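Lysine cyclodeaminase (PDB 5YU3) catalyses the NAD-dependent cyclisation of L-lysine, with loss of ammonia, to L-pipecolic acid, and also recognises the shorter diamino acids L-ornithine and L-2,4-diaminobutyric acid. Local coordinates at residues L23-T32 / L120-R131. Numbering follows the deposited sequence.
With NAD (nicotinamide-adenine-dinucleotide), chain F; PRO (proline), chain G.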
ATOM      1  N   LEU A  23       8.644  25.635  -8.525  1.00 15.18           N
ATOM      2  CA  LEU A  23       8.409  24.226  -8.214  1.00 13.91           C
ATOM      3  C   LEU A  23       7.117  23.734  -8.860  1.00 17.73           C
ATOM      4  O   LEU A  23       7.065  22.613  -9.380  1.00 17.33           O
ATOM      5  CB  LEU A  23       8.368  24.016  -6.702  1.00 14.83           C
ATOM      6  CG  LEU A  23       8.216  22.564  -6.236  1.00 17.80           C
ATOM      7  CD1 LEU A  23       9.428  21.712  -6.630  1.00 19.25           C
ATOM      8  CD2 LEU A  23       7.976  22.529  -4.732  1.00 19.05           C
ATOM      9  N   MET A  24       6.077  24.564  -8.856  1.00 13.94           N
ATOM     10  CA  MET A  24       4.841  24.192  -9.539  1.00 16.24           C
ATOM     11  C   MET A  24       5.067  24.066 -11.044  1.00 16.48           C
ATOM     12  O   MET A  24       4.586  23.116 -11.668  1.00 17.06           O
ATOM     13  CB  MET A  24       3.738  25.205  -9.226  1.00 14.13           C
ATOM     14  CG  MET A  24       2.394  24.921  -9.936  1.00 14.53           C
ATOM     15  SD  MET A  24       1.632  23.344  -9.452  1.00 16.06           S
ATOM     16  CE  MET A  24       0.671  23.820  -8.033  1.00 12.38           C
ATOM     17  N   ARG A  25       5.835  24.990 -11.637  1.00 15.72           N
ATOM     18  CA  ARG A  25       6.119  24.909 -13.066  1.00 16.93           C
ATOM     19  C   ARG A  25       6.897  23.645 -13.412  1.00 19.67           C
ATOM     20  O   ARG A  25       6.630  23.014 -14.446  1.00 17.63           O
ATOM     21  CB  ARG A  25       6.892  26.144 -13.533  1.00 20.00           C
ATOM     22  CG  ARG A  25       5.995  27.377 -13.723  1.00 26.10           C
ATOM     23  CD  ARG A  25       6.670  28.463 -14.554  1.00 31.37           C
ATOM     24  NE  ARG A  25       5.796  29.621 -14.745  1.00 40.67           N
ATOM     25  CZ  ARG A  25       5.796  30.686 -13.947  1.00 41.14           C
ATOM     26  NH1 ARG A  25       6.635  30.734 -12.912  1.00 35.54           N
ATOM     27  NH2 ARG A  25       4.969  31.701 -14.183  1.00 40.67           N
ATOM     28  N   ARG A  26       7.863  23.258 -12.567  1.00 17.60           N
ATOM     29  CA  ARG A  26       8.591  22.015 -12.814  1.00 18.18           C
ATOM     30  C   ARG A  26       7.642  20.827 -12.847  1.00 18.49           C
ATOM     31  O   ARG A  26       7.769  19.951 -13.709  1.00 17.92           O
ATOM     32  CB  ARG A  26       9.665  21.779 -11.750  1.00 17.99           C
ATOM     33  CG  ARG A  26      10.837  22.737 -11.822  1.00 21.81           C
ATOM     34  CD  ARG A  26      11.951  22.337 -10.837  1.00 23.70           C
ATOM     35  NE  ARG A  26      12.924  23.415 -10.680  1.00 22.13           N
ATOM     36  CZ  ARG A  26      13.950  23.381  -9.838  1.00 29.19           C
ATOM     37  NH1 ARG A  26      14.143  22.318  -9.058  1.00 28.63           N
ATOM     38  NH2 ARG A  26      14.784  24.416  -9.771  1.00 30.38           N
ATOM     39  N   ILE A  27       6.686  20.781 -11.917  1.00 17.63           N
ATOM     40  CA  ILE A  27       5.772  19.643 -11.860  1.00 17.93           C
ATOM     41  C   ILE A  27       4.791  19.681 -13.029  1.00 19.49           C
ATOM     42  O   ILE A  27       4.472  18.638 -13.615  1.00 16.13           O
ATOM     43  CB  ILE A  27       5.062  19.595 -10.494  1.00 16.32           C
ATOM     44  CG1 ILE A  27       6.104  19.290  -9.401  1.00 16.01           C
ATOM     45  CG2 ILE A  27       3.968  18.515 -10.471  1.00 16.47           C
ATOM     46  CD1 ILE A  27       5.613  19.500  -7.981  1.00 17.12           C
ATOM     47  N   ILE A  28       4.315  20.874 -13.405  1.00 17.39           N
ATOM     48  CA  ILE A  28       3.499  20.990 -14.614  1.00 15.74           C
ATOM     49  C   ILE A  28       4.256  20.447 -15.824  1.00 18.21           C
ATOM     50  O   ILE A  28       3.719  19.652 -16.607  1.00 17.85           O
ATOM     51  CB  ILE A  28       3.060  22.448 -14.835  1.00 16.33           C
ATOM     52  CG1 ILE A  28       2.022  22.862 -13.786  1.00 15.56           C
ATOM     53  CG2 ILE A  28       2.531  22.637 -16.276  1.00 18.23           C
ATOM     54  CD1 ILE A  28       1.765  24.374 -13.741  1.00 17.39           C
ATOM     55  N   ASP A  29       5.516  20.859 -15.997  1.00 17.31           N
ATOM     56  CA  ASP A  29       6.278  20.425 -17.168  1.00 21.06           C
ATOM     57  C   ASP A  29       6.512  18.916 -17.154  1.00 19.98           C
ATOM     58  O   ASP A  29       6.378  18.247 -18.187  1.00 18.91           O
ATOM     59  CB  ASP A  29       7.621  21.158 -17.236  1.00 21.05           C
ATOM     60  CG  ASP A  29       7.470  22.643 -17.570  1.00 28.22           C
ATOM     61  OD1 ASP A  29       6.413  23.047 -18.096  1.00 27.90           O
ATOM     62  OD2 ASP A  29       8.418  23.408 -17.305  1.00 26.91           O
ATOM     63  N   ARG A  30       6.861  18.364 -15.994  1.00 20.71           N
ATOM     64  CA  ARG A  30       7.134  16.931 -15.924  1.00 22.29           C
ATOM     65  C   ARG A  30       5.867  16.116 -16.142  1.00 21.23           C
ATOM     66  O   ARG A  30       5.893  15.074 -16.813  1.00 20.84           O
ATOM     67  CB  ARG A  30       7.766  16.592 -14.577  1.00 23.70           C
ATOM     68  CG  ARG A  30       9.055  17.332 -14.352  1.00 32.16           C
ATOM     69  CD  ARG A  30      10.153  16.748 -15.207  1.00 37.46           C
ATOM     70  NE  ARG A  30      10.733  15.621 -14.512  1.00 41.17           N
ATOM     71  CZ  ARG A  30      11.783  15.706 -13.705  1.00 32.44           C
ATOM     72  NH1 ARG A  30      12.386  16.874 -13.502  1.00 32.39           N
ATOM     73  NH2 ARG A  30      12.226  14.618 -13.101  1.00 31.01           N
ATOM     74  N   LEU A  31       4.756  16.562 -15.561  1.00 18.13           N
ATOM     75  CA  LEU A  31       3.481  15.890 -15.768  1.00 19.09           C
ATOM     76  C   LEU A  31       3.071  15.920 -17.238  1.00 21.82           C
ATOM     77  O   LEU A  31       2.592  14.915 -17.778  1.00 21.39           O
ATOM     78  CB  LEU A  31       2.422  16.548 -14.888  1.00 20.45           C
ATOM     79  CG  LEU A  31       1.118  15.813 -14.632  1.00 26.11           C
ATOM     80  CD1 LEU A  31       1.381  14.324 -14.405  1.00 27.23           C
ATOM     81  CD2 LEU A  31       0.394  16.438 -13.429  1.00 22.81           C
ATOM     82  N   THR A  32       3.264  17.062 -17.902  1.00 19.73           N
ATOM     83  CA  THR A  32       2.942  17.168 -19.324  1.00 19.95           C
ATOM     84  C   THR A  32       3.738  16.163 -20.150  1.00 21.41           C
ATOM     85  O   THR A  32       3.176  15.446 -20.988  1.00 22.63           O
ATOM     86  CB  THR A  32       3.213  18.593 -19.809  1.00 19.28           C
ATOM     87  OG1 THR A  32       2.372  19.502 -19.094  1.00 18.20           O
ATOM     88  CG2 THR A  32       2.925  18.717 -21.305  1.00 25.80           C
ATOM     89  N   LEU A 120       0.382  19.846  -4.956  1.00 13.24           N
ATOM     90  CA  LEU A 120       1.108  20.352  -6.113  1.00 13.37           C
ATOM     91  C   LEU A 120       0.706  19.620  -7.388  1.00 15.33           C
ATOM     92  O   LEU A 120       0.405  20.257  -8.405  1.00 15.21           O
ATOM     93  CB  LEU A 120       2.619  20.225  -5.890  1.00 12.89           C
ATOM     94  CG  LEU A 120       3.163  21.133  -4.783  1.00 14.58           C
ATOM     95  CD1 LEU A 120       4.665  20.880  -4.564  1.00 16.19           C
ATOM     96  CD2 LEU A 120       2.910  22.602  -5.094  1.00 20.08           C
ATOM     97  N   ARG A 121       0.745  18.279  -7.379  1.00 15.15           N
ATOM     98  CA  ARG A 121       0.501  17.585  -8.643  1.00 14.65           C
ATOM     99  C   ARG A 121      -0.973  17.626  -9.039  1.00 15.04           C
ATOM    100  O   ARG A 121      -1.291  17.462 -10.226  1.00 14.28           O
ATOM    101  CB  ARG A 121       1.042  16.136  -8.598  1.00 17.72           C
ATOM    102  CG  ARG A 121       0.520  15.207  -7.496  1.00 17.58           C
ATOM    103  CD  ARG A 121      -0.928  14.774  -7.757  1.00 17.41           C
ATOM    104  NE  ARG A 121      -1.204  13.396  -7.374  1.00 17.25           N
ATOM    105  CZ  ARG A 121      -2.426  12.899  -7.194  1.00 18.27           C
ATOM    106  NH1 ARG A 121      -3.505  13.684  -7.320  1.00 15.81           N
ATOM    107  NH2 ARG A 121      -2.572  11.613  -6.870  1.00 17.73           N
ATOM    108  N   THR A 122      -1.868  17.852  -8.077  1.00 14.20           N
ATOM    109  CA  THR A 122      -3.289  17.965  -8.388  1.00 13.06           C
ATOM    110  C   THR A 122      -3.594  19.304  -9.048  1.00 15.62           C
ATOM    111  O   THR A 122      -4.361  19.363 -10.021  1.00 16.33           O
ATOM    112  CB  THR A 122      -4.113  17.776  -7.113  1.00 13.11           C
ATOM    113  OG1 THR A 122      -3.767  16.515  -6.528  1.00 14.21           O
ATOM    114  CG2 THR A 122      -5.610  17.771  -7.405  1.00 14.03           C
ATOM    115  N   GLY A 123      -2.994  20.384  -8.540  1.00 14.64           N
ATOM    116  CA  GLY A 123      -3.038  21.643  -9.266  1.00 14.61           C
ATOM    117  C   GLY A 123      -2.397  21.529 -10.634  1.00 14.22           C
ATOM    118  O   GLY A 123      -2.937  22.022 -11.630  1.00 16.12           O
ATOM    119  N   ALA A 124      -1.237  20.864 -10.708  1.00 13.40           N
ATOM    120  CA  ALA A 124      -0.535  20.745 -11.977  1.00 13.81           C
ATOM    121  C   ALA A 124      -1.377  20.012 -13.013  1.00 15.20           C
ATOM    122  O   ALA A 124      -1.397  20.396 -14.185  1.00 15.79           O
ATOM    123  CB  ALA A 124       0.802  20.025 -11.785  1.00 14.67           C
ATOM    124  N   ALA A 125      -2.069  18.951 -12.601  1.00 13.78           N
ATOM    125  CA  ALA A 125      -2.858  18.183 -13.563  1.00 16.02           C
ATOM    126  C   ALA A 125      -3.980  19.036 -14.143  1.00 16.02           C
ATOM    127  O   ALA A 125      -4.226  19.007 -15.358  1.00 14.23           O
ATOM    128  CB  ALA A 125      -3.419  16.923 -12.902  1.00 13.98           C
ATOM    129  N   SER A 126      -4.660  19.810 -13.286  1.00 13.76           N
ATOM    130  CA  SER A 126      -5.666  20.752 -13.779  1.00 14.88           C
ATOM    131  C   SER A 126      -5.054  21.765 -14.739  1.00 16.17           C
ATOM    132  O   SER A 126      -5.684  22.146 -15.735  1.00 16.99           O
ATOM    133  CB  SER A 126      -6.349  21.466 -12.611  1.00 14.51           C
ATOM    134  OG  SER A 126      -7.202  20.593 -11.890  1.00 16.37           O
ATOM    135  N   ALA A 127      -3.825  22.216 -14.459  1.00 14.45           N
ATOM    136  CA  ALA A 127      -3.164  23.166 -15.351  1.00 17.57           C
ATOM    137  C   ALA A 127      -2.864  22.541 -16.706  1.00 16.52           C
ATOM    138  O   ALA A 127      -3.033  23.192 -17.743  1.00 16.46           O
ATOM    139  CB  ALA A 127      -1.871  23.689 -14.713  1.00 16.92           C
ATOM    140  N   VAL A 128      -2.413  21.278 -16.721  1.00 14.26           N
ATOM    141  CA  VAL A 128      -2.186  20.587 -17.991  1.00 14.63           C
ATOM    142  C   VAL A 128      -3.482  20.494 -18.788  1.00 15.11           C
ATOM    143  O   VAL A 128      -3.511  20.769 -19.999  1.00 17.06           O
ATOM    144  CB  VAL A 128      -1.588  19.188 -17.745  1.00 15.47           C
ATOM    145  CG1 VAL A 128      -1.507  18.394 -19.051  1.00 17.60           C
ATOM    146  CG2 VAL A 128      -0.210  19.317 -17.122  1.00 15.60           C
ATOM    147  N   ALA A 129      -4.565  20.081 -18.131  1.00 13.33           N
ATOM    148  CA  ALA A 129      -5.839  19.926 -18.834  1.00 15.82           C
ATOM    149  C   ALA A 129      -6.388  21.266 -19.295  1.00 18.75           C
ATOM    150  O   ALA A 129      -6.975  21.360 -20.380  1.00 16.21           O
ATOM    151  CB  ALA A 129      -6.872  19.245 -17.939  1.00 14.64           C
ATOM    152  N   SER A 130      -6.238  22.304 -18.467  1.00 17.08           N
ATOM    153  CA  SER A 130      -6.832  23.597 -18.794  1.00 16.06           C
ATOM    154  C   SER A 130      -6.055  24.310 -19.890  1.00 17.47           C
ATOM    155  O   SER A 130      -6.639  25.074 -20.667  1.00 16.36           O
ATOM    156  CB  SER A 130      -6.918  24.468 -17.545  1.00 15.48           C
ATOM    157  OG  SER A 130      -7.729  23.877 -16.547  1.00 17.66           O
ATOM    158  N   ARG A 131      -4.744  24.083 -19.976  1.00 17.87           N
ATOM    159  CA  ARG A 131      -4.003  24.604 -21.113  1.00 18.33           C
ATOM    160  C   ARG A 131      -4.569  24.057 -22.418  1.00 22.21           C
ATOM    161  O   ARG A 131      -4.647  24.777 -23.422  1.00 18.40           O
ATOM    162  CB  ARG A 131      -2.520  24.254 -20.967  1.00 19.98           C
ATOM    163  CG  ARG A 131      -1.580  25.229 -21.624  1.00 28.92           C
ATOM    164  CD  ARG A 131      -0.213  25.115 -20.974  1.00 26.88           C
ATOM    165  NE  ARG A 131       0.119  23.708 -20.777  1.00 30.23           N
ATOM    166  CZ  ARG A 131       1.290  23.270 -20.327  1.00 36.10           C
ATOM    167  NH1 ARG A 131       2.252  24.142 -20.014  1.00 27.13           N
ATOM    168  NH2 ARG A 131       1.492  21.960 -20.190  1.00 22.88           N
TER
HETATM  169  PA  NAD F 402     -10.582  20.255   2.220  1.00 17.23           P
HETATM  170  O1A NAD F 402     -11.324  19.640   3.364  1.00 14.49           O
HETATM  171  O2A NAD F 402      -9.320  21.055   2.480  1.00 17.31           O
HETATM  172  O5B NAD F 402     -11.581  21.262   1.459  1.00 16.86           O
HETATM  173  C5B NAD F 402     -12.849  20.791   0.987  1.00 15.14           C
HETATM  174  C4B NAD F 402     -13.803  21.973   1.067  1.00 18.06           C
HETATM  175  O4B NAD F 402     -15.041  21.622   0.447  1.00 17.93           O
HETATM  176  C3B NAD F 402     -14.142  22.332   2.517  1.00 16.62           C
HETATM  177  O3B NAD F 402     -13.761  23.698   2.792  1.00 19.53           O
HETATM  178  C2B NAD F 402     -15.649  22.150   2.596  1.00 17.75           C
HETATM  179  O2B NAD F 402     -16.306  23.106   3.423  1.00 20.57           O
HETATM  180  C1B NAD F 402     -16.056  22.329   1.151  1.00 18.05           C
HETATM  181  N9A NAD F 402     -17.369  21.774   0.759  1.00 17.83           N
HETATM  182  C8A NAD F 402     -17.972  20.643   1.193  1.00 19.93           C
HETATM  183  N7A NAD F 402     -19.177  20.476   0.560  1.00 17.46           N
HETATM  184  C5A NAD F 402     -19.330  21.519  -0.291  1.00 17.36           C
HETATM  185  C6A NAD F 402     -20.344  21.984  -1.255  1.00 17.08           C
HETATM  186  N6A NAD F 402     -21.480  21.278  -1.465  1.00 19.49           N
HETATM  187  N1A NAD F 402     -20.085  23.122  -1.939  1.00 18.69           N
HETATM  188  C2A NAD F 402     -18.970  23.854  -1.765  1.00 19.09           C
HETATM  189  N3A NAD F 402     -18.010  23.502  -0.894  1.00 17.27           N
HETATM  190  C4A NAD F 402     -18.136  22.367  -0.153  1.00 18.51           C
HETATM  191  O3  NAD F 402     -10.248  19.058   1.173  1.00 15.95           O
HETATM  192  PN  NAD F 402      -9.313  19.133  -0.123  1.00 15.48           P
HETATM  193  O1N NAD F 402      -9.455  20.504  -0.741  1.00 15.26           O
HETATM  194  O2N NAD F 402      -7.946  18.606   0.258  1.00 14.77           O
HETATM  195  O5D NAD F 402      -9.978  18.020  -1.083  1.00 15.95           O
HETATM  196  C5D NAD F 402     -11.204  18.297  -1.761  1.00 17.58           C
HETATM  197  C4D NAD F 402     -11.546  17.111  -2.664  1.00 13.84           C
HETATM  198  O4D NAD F 402     -10.490  16.890  -3.598  1.00 15.61           O
HETATM  199  C3D NAD F 402     -11.685  15.818  -1.879  1.00 17.91           C
HETATM  200  O3D NAD F 402     -12.741  15.030  -2.470  1.00 17.09           O
HETATM  201  C2D NAD F 402     -10.370  15.115  -2.134  1.00 15.50           C
HETATM  202  O2D NAD F 402     -10.436  13.699  -1.918  1.00 16.79           O
HETATM  203  C1D NAD F 402     -10.148  15.503  -3.582  1.00 16.39           C
HETATM  204  N1N NAD F 402      -8.786  15.328  -4.071  1.00 15.63           N
HETATM  205  C2N NAD F 402      -8.626  14.996  -5.359  1.00 16.08           C
HETATM  206  C3N NAD F 402      -7.360  14.809  -5.897  1.00 16.30           C
HETATM  207  C7N NAD F 402      -7.237  14.457  -7.342  1.00 16.72           C
HETATM  208  O7N NAD F 402      -6.177  14.064  -7.786  1.00 15.43           O
HETATM  209  N7N NAD F 402      -8.309  14.631  -8.133  1.00 14.79           N
HETATM  210  C4N NAD F 402      -6.231  15.007  -5.097  1.00 17.82           C
HETATM  211  C5N NAD F 402      -6.432  15.381  -3.770  1.00 15.91           C
HETATM  212  C6N NAD F 402      -7.726  15.548  -3.273  1.00 16.73           C
HETATM  213  N   PRO G 403      -7.678  11.087  -4.505  1.00 27.81           N
HETATM  214  CA  PRO G 403      -6.425  11.612  -3.741  1.00 32.93           C
HETATM  215  C   PRO G 403      -5.131  11.295  -4.542  1.00 24.76           C
HETATM  216  O   PRO G 403      -4.096  11.374  -3.857  1.00 24.80           O
HETATM  217  CB  PRO G 403      -6.494  11.005  -2.617  1.00 27.65           C
HETATM  218  CG  PRO G 403      -8.081  10.951  -2.321  1.00 30.30           C
HETATM  219  CD  PRO G 403      -8.681  11.236  -3.433  1.00 26.46           C
HETATM  220  OXT PRO G 403      -5.102  11.026  -5.796  1.00 20.56           O
HETATM  221  O   HOH W   1       4.660  22.280 -19.717  1.00 32.31           O
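Helices 20-39 and 115-133, beside the proline and NAD pocket, cross knobs-into-holes: A124 sits among M24, I27, I28 and L31, while I28 fits among A124, A127, V128 and R131. A124 is the small residue at the closest approach, where I28 CA lies 4.8 Å from A124 CA; the segment axes come to 8.8 Å at -59°. The methyl A124 CB meets I28 CG1 and I27 CG2, each at 3.7 Å. Near L120 the M24 chain bends at chi2 and chi3, which brings SD beside L120 O and CE against L120 CD2. At the other end T32 OG1 donates to I28 O from above the carbonyl plane, opposite the face used by T32 N; it also takes a weak, bent bond (115°) at the guanidinium edge from R131 NH2 at 2.8 Å. A water links R131 NH1 to D29 OD1.

On the pocket side I27 CG2 packs on R121 CA, and the R121 side chain leads away to the ligands: R121 NH2 donates to PRO OXT (2.8 Å) and R121 NH1, more weakly, to NAD O7N (2.7 Å). D308 pairs with R121 NE. A methionine in place of R121 would probably leave the proline carboxylate without this charged partner and D308 without its mate.

Helix 305-321 touches L120 and A125, helix 8-18 covers L23, Y341 of the second subunit packs on M24 and L120, and strand 229-232 lies against S126, A129 and S130.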